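Local coordinates for ssDNA binding protein (Aeropyrum pernix, PDB 4PSN) that binds single-stranded DNA, which the protein probably entraps in a system of tunnels running between its subunits, at residues Val129-Thr132 against Asp136-Tyr139; Gly149-Thr154 against Ala160-Ala165; Arg52-Leu57 against Ser88-Glu93. One frame throughout, in Å; residues are numbered along the deposited sequence.

Interaction 1: residues Val129-Thr132 against Asp136-Tyr139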
loop_
_atom_site.group_PDB
_atom_site.type_symbol
_atom_site.label_atom_id
_atom_site.label_comp_id
_atom_site.label_asym_id
_atom_site.label_seq_id
_atom_site.Cartn_x
_atom_site.Cartn_y
_atom_site.Cartn_z
ATOM N N VAL C 129 9.928 -30.352 -25.525
ATOM C CA VAL C 129 8.806 -30.948 -24.811
ATOM C C VAL C 129 7.975 -31.830 -25.732
ATOM O O VAL C 129 7.608 -32.944 -25.373
ATOM C CB VAL C 129 7.854 -29.870 -24.265
ATOM C CG1 VAL C 129 6.651 -30.525 -23.576
ATOM C CG2 VAL C 129 8.580 -28.948 -23.323
ATOM N N GLY C 130 7.644 -31.318 -26.912
ATOM C CA GLY C 130 6.789 -32.053 -27.829
ATOM C C GLY C 130 6.270 -31.188 -28.961
ATOM O O GLY C 130 6.710 -30.055 -29.133
ATOM N N GLU C 131 5.340 -31.737 -29.738
ATOM C CA GLU C 131 4.695 -31.014 -30.824
ATOM C C GLU C 131 3.213 -30.818 -30.536
ATOM O O GLU C 131 2.572 -31.660 -29.907
ATOM C CB GLU C 131 4.862 -31.767 -32.141
ATOM C CG GLU C 131 6.276 -31.728 -32.691
ATOM C CD GLU C 131 6.386 -32.339 -34.084
ATOM O OE1 GLU C 131 5.332 -32.593 -34.713
ATOM O OE2 GLU C 131 7.532 -32.562 -34.543
ATOM N N THR C 132 2.672 -29.700 -30.996
ATOM C CA THR C 132 1.243 -29.446 -30.877
ATOM C C THR C 132 0.499 -30.163 -31.991
ATOM O O THR C 132 1.103 -30.680 -32.932
ATOM C CB THR C 132 0.933 -27.972 -31.046
ATOM O OG1 THR C 132 1.166 -27.619 -32.419
ATOM C CG2 THR C 132 1.792 -27.128 -30.101
ATOM N N ASP C 136 3.433 -27.299 -34.311
ATOM C CA ASP C 136 4.389 -26.374 -33.709
ATOM C C ASP C 136 5.286 -27.208 -32.801
ATOM O O ASP C 136 4.858 -28.236 -32.287
ATOM C CB ASP C 136 3.713 -25.306 -32.827
ATOM C CG ASP C 136 2.512 -24.653 -33.485
ATOM O OD1 ASP C 136 2.689 -23.652 -34.204
ATOM O OD2 ASP C 136 1.382 -25.119 -33.245
ATOM N N VAL C 137 6.511 -26.750 -32.571
ATOM C CA VAL C 137 7.414 -27.427 -31.644
ATOM C C VAL C 137 7.546 -26.616 -30.348
ATOM O O VAL C 137 7.795 -25.412 -30.384
ATOM C CB VAL C 137 8.801 -27.637 -32.263
ATOM C CG1 VAL C 137 9.650 -28.551 -31.357
ATOM C CG2 VAL C 137 8.652 -28.235 -33.648
ATOM N N VAL C 138 7.387 -27.283 -29.210
ATOM C CA VAL C 138 7.441 -26.619 -27.910
ATOM C C VAL C 138 8.674 -27.030 -27.108
ATOM O O VAL C 138 8.975 -28.218 -26.986
ATOM C CB VAL C 138 6.162 -26.890 -27.087
ATOM C CG1 VAL C 138 6.325 -26.415 -25.642
ATOM C CG2 VAL C 138 4.970 -26.206 -27.748
ATOM N N TYR C 139 9.380 -26.033 -26.584
ATOM C CA TYR C 139 10.574 -26.250 -25.774
ATOM C C TYR C 139 10.373 -25.642 -24.410
ATOM O O TYR C 139 9.785 -24.562 -24.278
ATOM C CB TYR C 139 11.803 -25.570 -26.401
ATOM C CG TYR C 139 12.147 -26.084 -27.757
ATOM C CD1 TYR C 139 13.135 -27.052 -27.934
ATOM C CD2 TYR C 139 11.479 -25.612 -28.866
ATOM C CE1 TYR C 139 13.446 -27.530 -29.185
ATOM C CE2 TYR C 139 11.779 -26.075 -30.104
ATOM C CZ TYR C 139 12.755 -27.039 -30.265
ATOM O OH TYR C 139 13.037 -27.489 -31.529
#

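Interaction 2: residues Gly149-Thr154 against Ala160-Ala165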
loop_
_atom_site.group_PDB
_atom_site.type_symbol
_atom_site.label_atom_id
_atom_site.label_comp_id
_atom_site.label_asym_id
_atom_site.label_seq_id
_atom_site.Cartn_x
_atom_site.Cartn_y
_atom_site.Cartn_z
ATOM N N GLY C 149 10.593 -21.190 -18.183
ATOM C CA GLY C 149 9.797 -20.697 -19.300
ATOM C C GLY C 149 9.542 -21.679 -20.418
ATOM O O GLY C 149 9.773 -22.875 -20.282
ATOM N N ALA C 150 9.059 -21.164 -21.543
ATOM C CA ALA C 150 8.735 -22.000 -22.685
ATOM C C ALA C 150 8.804 -21.194 -23.962
ATOM O O ALA C 150 8.637 -19.974 -23.952
ATOM C CB ALA C 150 7.334 -22.618 -22.540
ATOM N N LEU C 151 9.005 -21.902 -25.063
ATOM C CA LEU C 151 9.167 -21.272 -26.346
ATOM C C LEU C 151 8.352 -22.113 -27.291
ATOM O O LEU C 151 8.302 -23.319 -27.135
ATOM C CB LEU C 151 10.636 -21.382 -26.720
ATOM C CG LEU C 151 11.083 -20.723 -27.998
ATOM C CD1 LEU C 151 11.806 -19.457 -27.628
ATOM C CD2 LEU C 151 11.998 -21.663 -28.733
ATOM N N ILE C 152 7.721 -21.493 -28.277
ATOM C CA ILE C 152 7.018 -22.270 -29.280
ATOM C C ILE C 152 7.479 -21.861 -30.665
ATOM O O ILE C 152 7.594 -20.680 -30.978
ATOM C CB ILE C 152 5.479 -22.141 -29.138
ATOM C CG1 ILE C 152 4.766 -22.950 -30.229
ATOM C CG2 ILE C 152 5.041 -20.664 -29.171
ATOM C CD1 ILE C 152 3.276 -23.156 -29.908
ATOM N N VAL C 153 7.754 -22.852 -31.495
ATOM C CA VAL C 153 8.289 -22.608 -32.820
ATOM C C VAL C 153 7.354 -23.156 -33.888
ATOM O O VAL C 153 7.002 -24.343 -33.881
ATOM C CB VAL C 153 9.663 -23.298 -32.973
ATOM C CG1 VAL C 153 10.206 -23.105 -34.408
ATOM C CG2 VAL C 153 10.632 -22.721 -31.951
ATOM N N THR C 154 6.952 -22.298 -34.816
ATOM C CA THR C 154 6.081 -22.736 -35.901
ATOM C C THR C 154 6.864 -22.772 -37.208
ATOM O O THR C 154 7.239 -21.734 -37.734
ATOM C CB THR C 154 4.867 -21.783 -36.087
ATOM O OG1 THR C 154 4.196 -21.591 -34.836
ATOM C CG2 THR C 154 3.880 -22.359 -37.114
ATOM N N ALA C 160 10.756 -19.852 -39.741
ATOM C CA ALA C 160 9.921 -20.213 -38.606
ATOM C C ALA C 160 9.492 -18.964 -37.840
ATOM O O ALA C 160 10.195 -17.962 -37.830
ATOM C CB ALA C 160 10.674 -21.181 -37.668
ATOM N N LEU C 161 8.336 -19.045 -37.194
ATOM C CA LEU C 161 7.933 -18.053 -36.215
ATOM C C LEU C 161 8.307 -18.576 -34.834
ATOM O O LEU C 161 8.080 -19.753 -34.528
ATOM C CB LEU C 161 6.429 -17.851 -36.284
ATOM C CG LEU C 161 5.917 -17.433 -37.658
ATOM C CD1 LEU C 161 4.402 -17.374 -37.667
ATOM C CD2 LEU C 161 6.497 -16.093 -38.045
ATOM N N VAL C 162 8.873 -17.704 -34.005
ATOM C CA VAL C 162 9.276 -18.074 -32.667
ATOM C C VAL C 162 8.671 -17.079 -31.691
ATOM O O VAL C 162 8.694 -15.877 -31.937
ATOM C CB VAL C 162 10.803 -18.013 -32.521
ATOM C CG1 VAL C 162 11.203 -18.459 -31.132
ATOM C CG2 VAL C 162 11.462 -18.905 -33.571
ATOM N N ARG C 163 8.108 -17.581 -30.599
ATOM C CA ARG C 163 7.702 -16.711 -29.494
ATOM C C ARG C 163 7.815 -17.471 -28.187
ATOM O O ARG C 163 7.938 -18.685 -28.191
ATOM C CB ARG C 163 6.288 -16.123 -29.679
ATOM C CG ARG C 163 5.185 -17.077 -30.086
ATOM C CD ARG C 163 5.353 -17.474 -31.550
ATOM N NE ARG C 163 4.134 -17.984 -32.167
ATOM C CZ ARG C 163 4.081 -19.097 -32.894
ATOM N NH1 ARG C 163 2.931 -19.484 -33.431
ATOM N NH2 ARG C 163 5.178 -19.828 -33.084
ATOM N N GLY C 164 7.792 -16.768 -27.071
ATOM C CA GLY C 164 7.967 -17.458 -25.810
ATOM C C GLY C 164 8.085 -16.489 -24.673
ATOM O O GLY C 164 7.890 -15.293 -24.857
ATOM N N ALA C 165 8.411 -17.008 -23.491
ATOM C CA ALA C 165 8.446 -16.191 -22.300
ATOM C C ALA C 165 9.288 -16.897 -21.245
ATOM O O ALA C 165 9.327 -18.121 -21.232
ATOM C CB ALA C 165 7.015 -16.006 -21.774
#

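Interaction 3: residues Arg52-Leu57 against Ser88-Glu93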
loop_
_atom_site.group_PDB
_atom_site.type_symbol
_atom_site.label_atom_id
_atom_site.label_comp_id
_atom_site.label_asym_id
_atom_site.label_seq_id
_atom_site.Cartn_x
_atom_site.Cartn_y
_atom_site.Cartn_z
ATOM N N ARG C 52 -3.015 -7.981 22.510
ATOM C CA ARG C 52 -2.517 -8.474 23.795
ATOM C C ARG C 52 -2.124 -9.934 23.653
ATOM O O ARG C 52 -1.049 -10.362 24.099
ATOM C CB ARG C 52 -3.589 -8.299 24.874
ATOM C CG ARG C 52 -3.127 -8.603 26.294
ATOM C CD ARG C 52 -3.293 -10.055 26.648
ATOM N NE ARG C 52 -2.887 -10.309 28.031
ATOM C CZ ARG C 52 -1.633 -10.551 28.409
ATOM N NH1 ARG C 52 -1.353 -10.767 29.692
ATOM N NH2 ARG C 52 -0.660 -10.584 27.500
ATOM N N VAL C 53 -3.000 -10.697 23.012
ATOM C CA VAL C 53 -2.756 -12.110 22.768
ATOM C C VAL C 53 -1.570 -12.333 21.839
ATOM O O VAL C 53 -0.731 -13.209 22.079
ATOM C CB VAL C 53 -4.004 -12.750 22.167
ATOM C CG1 VAL C 53 -3.664 -14.063 21.505
ATOM C CG2 VAL C 53 -5.065 -12.918 23.255
ATOM N N LEU C 54 -1.500 -11.539 20.774
ATOM C CA LEU C 54 -0.411 -11.646 19.819
ATOM C C LEU C 54 0.915 -11.320 20.480
ATOM O O LEU C 54 1.954 -11.876 20.124
ATOM C CB LEU C 54 -0.651 -10.718 18.627
ATOM C CG LEU C 54 -1.801 -11.170 17.720
ATOM C CD1 LEU C 54 -2.037 -10.148 16.611
ATOM C CD2 LEU C 54 -1.495 -12.548 17.126
ATOM N N PHE C 55 0.894 -10.417 21.453
ATOM C CA PHE C 55 2.132 -10.093 22.133
ATOM C C PHE C 55 2.733 -11.355 22.774
ATOM O O PHE C 55 3.926 -11.614 22.660
ATOM C CB PHE C 55 1.925 -8.999 23.185
ATOM C CG PHE C 55 3.170 -8.681 23.966
ATOM C CD1 PHE C 55 4.058 -7.729 23.514
ATOM C CD2 PHE C 55 3.462 -9.356 25.135
ATOM C CE1 PHE C 55 5.208 -7.442 24.231
ATOM C CE2 PHE C 55 4.610 -9.075 25.847
ATOM C CZ PHE C 55 5.481 -8.119 25.392
ATOM N N GLU C 56 1.903 -12.149 23.433
ATOM C CA GLU C 56 2.401 -13.352 24.096
ATOM C C GLU C 56 2.912 -14.380 23.086
ATOM O O GLU C 56 3.938 -15.035 23.305
ATOM C CB GLU C 56 1.316 -13.979 24.972
ATOM C CG GLU C 56 0.924 -13.111 26.137
ATOM C CD GLU C 56 2.113 -12.769 27.032
ATOM O OE1 GLU C 56 3.016 -13.623 27.187
ATOM O OE2 GLU C 56 2.148 -11.640 27.570
ATOM N N LEU C 57 2.197 -14.522 21.979
ATOM C CA LEU C 57 2.595 -15.480 20.949
ATOM C C LEU C 57 3.913 -15.066 20.291
ATOM O O LEU C 57 4.863 -15.846 20.217
ATOM C CB LEU C 57 1.491 -15.613 19.902
ATOM C CG LEU C 57 1.761 -16.529 18.699
ATOM C CD1 LEU C 57 2.108 -17.927 19.170
ATOM C CD2 LEU C 57 0.575 -16.578 17.737
ATOM N N SER C 88 -9.105 -20.548 15.812
ATOM C CA SER C 88 -8.767 -21.723 15.010
ATOM C C SER C 88 -8.347 -21.327 13.587
ATOM O O SER C 88 -7.860 -22.158 12.821
ATOM C CB SER C 88 -9.928 -22.725 14.957
ATOM O OG SER C 88 -10.937 -22.306 14.049
ATOM N N THR C 89 -8.525 -20.057 13.233
ATOM C CA THR C 89 -8.112 -19.603 11.906
ATOM C C THR C 89 -6.881 -18.722 11.975
ATOM O O THR C 89 -6.464 -18.140 10.975
ATOM C CB THR C 89 -9.219 -18.811 11.209
ATOM O OG1 THR C 89 -9.435 -17.587 11.920
ATOM C CG2 THR C 89 -10.516 -19.630 11.173
ATOM N N LEU C 90 -6.301 -18.612 13.159
ATOM C CA LEU C 90 -5.130 -17.770 13.324
ATOM C C LEU C 90 -3.956 -18.381 12.572
ATOM O O LEU C 90 -3.655 -19.559 12.728
ATOM C CB LEU C 90 -4.784 -17.604 14.806
ATOM C CG LEU C 90 -3.464 -16.877 15.056
ATOM C CD1 LEU C 90 -3.537 -15.445 14.553
ATOM C CD2 LEU C 90 -3.099 -16.921 16.543
ATOM N N ARG C 91 -3.296 -17.578 11.749
ATOM C CA ARG C 91 -2.121 -18.043 11.036
ATOM C C ARG C 91 -1.041 -17.000 11.186
ATOM O O ARG C 91 -1.284 -15.818 10.975
ATOM C CB ARG C 91 -2.436 -18.270 9.558
ATOM C CG ARG C 91 -1.221 -18.641 8.731
ATOM C CD ARG C 91 -1.468 -18.433 7.236
ATOM N NE ARG C 91 -2.493 -19.330 6.712
ATOM C CZ ARG C 91 -2.979 -19.269 5.475
ATOM N NH1 ARG C 91 -2.535 -18.344 4.628
ATOM N NH2 ARG C 91 -3.911 -20.131 5.086
ATOM N N VAL C 92 0.152 -17.431 11.575
ATOM C CA VAL C 92 1.255 -16.502 11.744
ATOM C C VAL C 92 2.441 -17.014 10.946
ATOM O O VAL C 92 2.723 -18.207 10.942
ATOM C CB VAL C 92 1.631 -16.323 13.234
ATOM C CG1 VAL C 92 2.931 -15.540 13.366
ATOM C CG2 VAL C 92 0.508 -15.613 13.998
ATOM N N GLU C 93 3.092 -16.114 10.220
ATOM C CA GLU C 93 4.330 -16.439 9.536
ATOM C C GLU C 93 5.428 -15.577 10.131
ATOM O O GLU C 93 5.184 -14.454 10.556
ATOM C CB GLU C 93 4.204 -16.190 8.034
ATOM C CG GLU C 93 3.240 -17.152 7.332
ATOM C CD GLU C 93 2.745 -16.601 6.003
ATOM O OE1 GLU C 93 1.775 -15.804 6.013
ATOM O OE2 GLU C 93 3.333 -16.949 4.952
#

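Interaction 1: residues Val129-Thr132 against Asp136-Tyr139
Val129-Glu131 and Val137-Tyr139 run antiparallel, their short axes 4.8 Å apart at an angle of 169°. Val138 O takes the amide of Val129 (N to O 2.8 Å) and, more weakly, that of Gly130 (N to O 3.4 Å). Two residues therefore face one, a classic beta bulge. The return bond from Val138 N to Gly130 O, 2.9 Å, is nearly straight, and Thr132 N closes the series on Asp136 O. Between these bonds Glu131 CA comes within 3.1 Å of Asp136 O as a CA-H...O contact. The strands form the first hairpin of the antiparallel sheet in the Thermo-DBP-RP2 C-terminal domain, with Val129-Glu131 on an outermost strand of the sheet within this chain. Beside the bulge, CB of Val129 packs on CG1 of Val138 at 4.0 Å, and Val220 covers both valines. Glu131 CG lies more loosely near CG2 of Val137 on the other face. At the turn, chi1 of 70° sets Thr132 OG1 between its own backbone N and carbonyl carbon, whence the hydroxyl donates to Asp136 OD2; the measured 2.6 Å is less certain, because the position of OD2 is less sure. The methyl CG2 of Thr132 meanwhile lies 3.8 Å from Asp136 CB. Asp136 OD2 also appears to form a salt bridge with Arg176 of the second subunit, while OD1 is hydrogen-bonded to Thr154 on the next strand. A valine in place of Thr132 would probably cost Asp136 OD2 the hydroxyl donor at the turn.

Interaction 2: residues Gly149-Thr154 against Ala160-Ala165
Arg163 folds back across the strand pair to reach Thr154. Its CG lies between its backbone N and carbonyl carbon (chi1 47°), and a bend at chi2 of -73° lays the chain over Ile152, where CG meets Ile152 CG2 at 3.7 Å. The guanidinium then grips one atom end-on: NH2 and NH1 both donate to Thr154 OG1, at 2.7 and 2.8 Å, with the oxygen close to the guanidinium plane. NH2 adds a weak bond to Ile152 O, and Leu161 CB sits over a face, toward the rim. With chi1 of -52°, the threonine hydroxyl is opposite its carbonyl carbon and also bonds Asp136 OD1. On the face of Leu151, Val153 and Val162 the contact is apolar: Leu151 lies obliquely across Val162, CD1 to CG1 3.7 Å, while CG1 of Val153 touches the CB methyl of Ala160. Helix 186-198 covers Leu151 and Val153. At Leu151-Gly164, a non-hydrogen-bonded pair, the CA atoms approach to 4.0 Å; a CB on Gly164 would clash with Ala150 O. Paired backbone hydrogen bonds join Ala150 with Ala165, Ile152 with Arg163 and Thr154 with Leu161 in the hairpin of strands 146-155 and 159-166, mid-sheet in the C-terminal domain. Thr154 OG1 thus links Arg163 to Asp136, and the arginine's charge would be expected to polarise it; Arg176 of the second subunit packs against Arg163 at the subunit boundary.

Interaction 3: residues Arg52-Leu57 against Ser88-Glu93
Leu57 and Leu90 each hold CG anti to the backbone N (chi1 177° and 173°), and this extends both side chains from their backbones toward each other between helix and strand. There their CD2 methyls meet tip to tip at 3.9 Å. The same CD2 of Leu57 also reaches CG2 of Val92, again at 3.9 Å, so one methyl bears on two residues from the same face of the strand. Leu54, one helical turn earlier, adds a looser touch, its CD2 lying 4.4 Å from CD1 of Leu90. No hydrogen bond crosses the contact; the backbones stay well apart, with 11.8 Å between the short axes at a crossing angle of -46°. Leu62 packs on both Leu57 and Val92, and Ile72 of strand 69-78 on both Leu54 and Leu90. The helix's polar side turns to the third subunit: Arg52 NH2 forms a salt bridge with Glu56 OE2 at 3.0 Å, and Tyr143 of that subunit hydrogen-bonds to both residues. Phe110 of the third subunit also packs on Leu57. Branched aliphatic residues meeting between a helix and one face of an antiparallel sheet make up the familiar core of a two-layer alpha+beta sandwich, here the N-terminal part of the chain.

In the fold
Interaction 3 comes first along the chain, joining helix 40-61 to strand 83-97 of the three-stranded N-terminal sheet; interactions 1 and 2 follow in series within the C-terminal sheet. Their centres are about 9 Å apart, and adjacent strands 137-143 and 146-155 connect them directly, Val137 N bonding to Val153 O. Both also touch the second subunit. Interaction 3 lies on the opposite side of the chain's centre, its own centre about 49 Å from that of interaction 1 and about 48 Å from that of interaction 2. There the N-terminal end meets the third and fourth subunits. The two ends of this elongated chain thus face different neighbours, consistent with an assembly enclosing DNA between subunits.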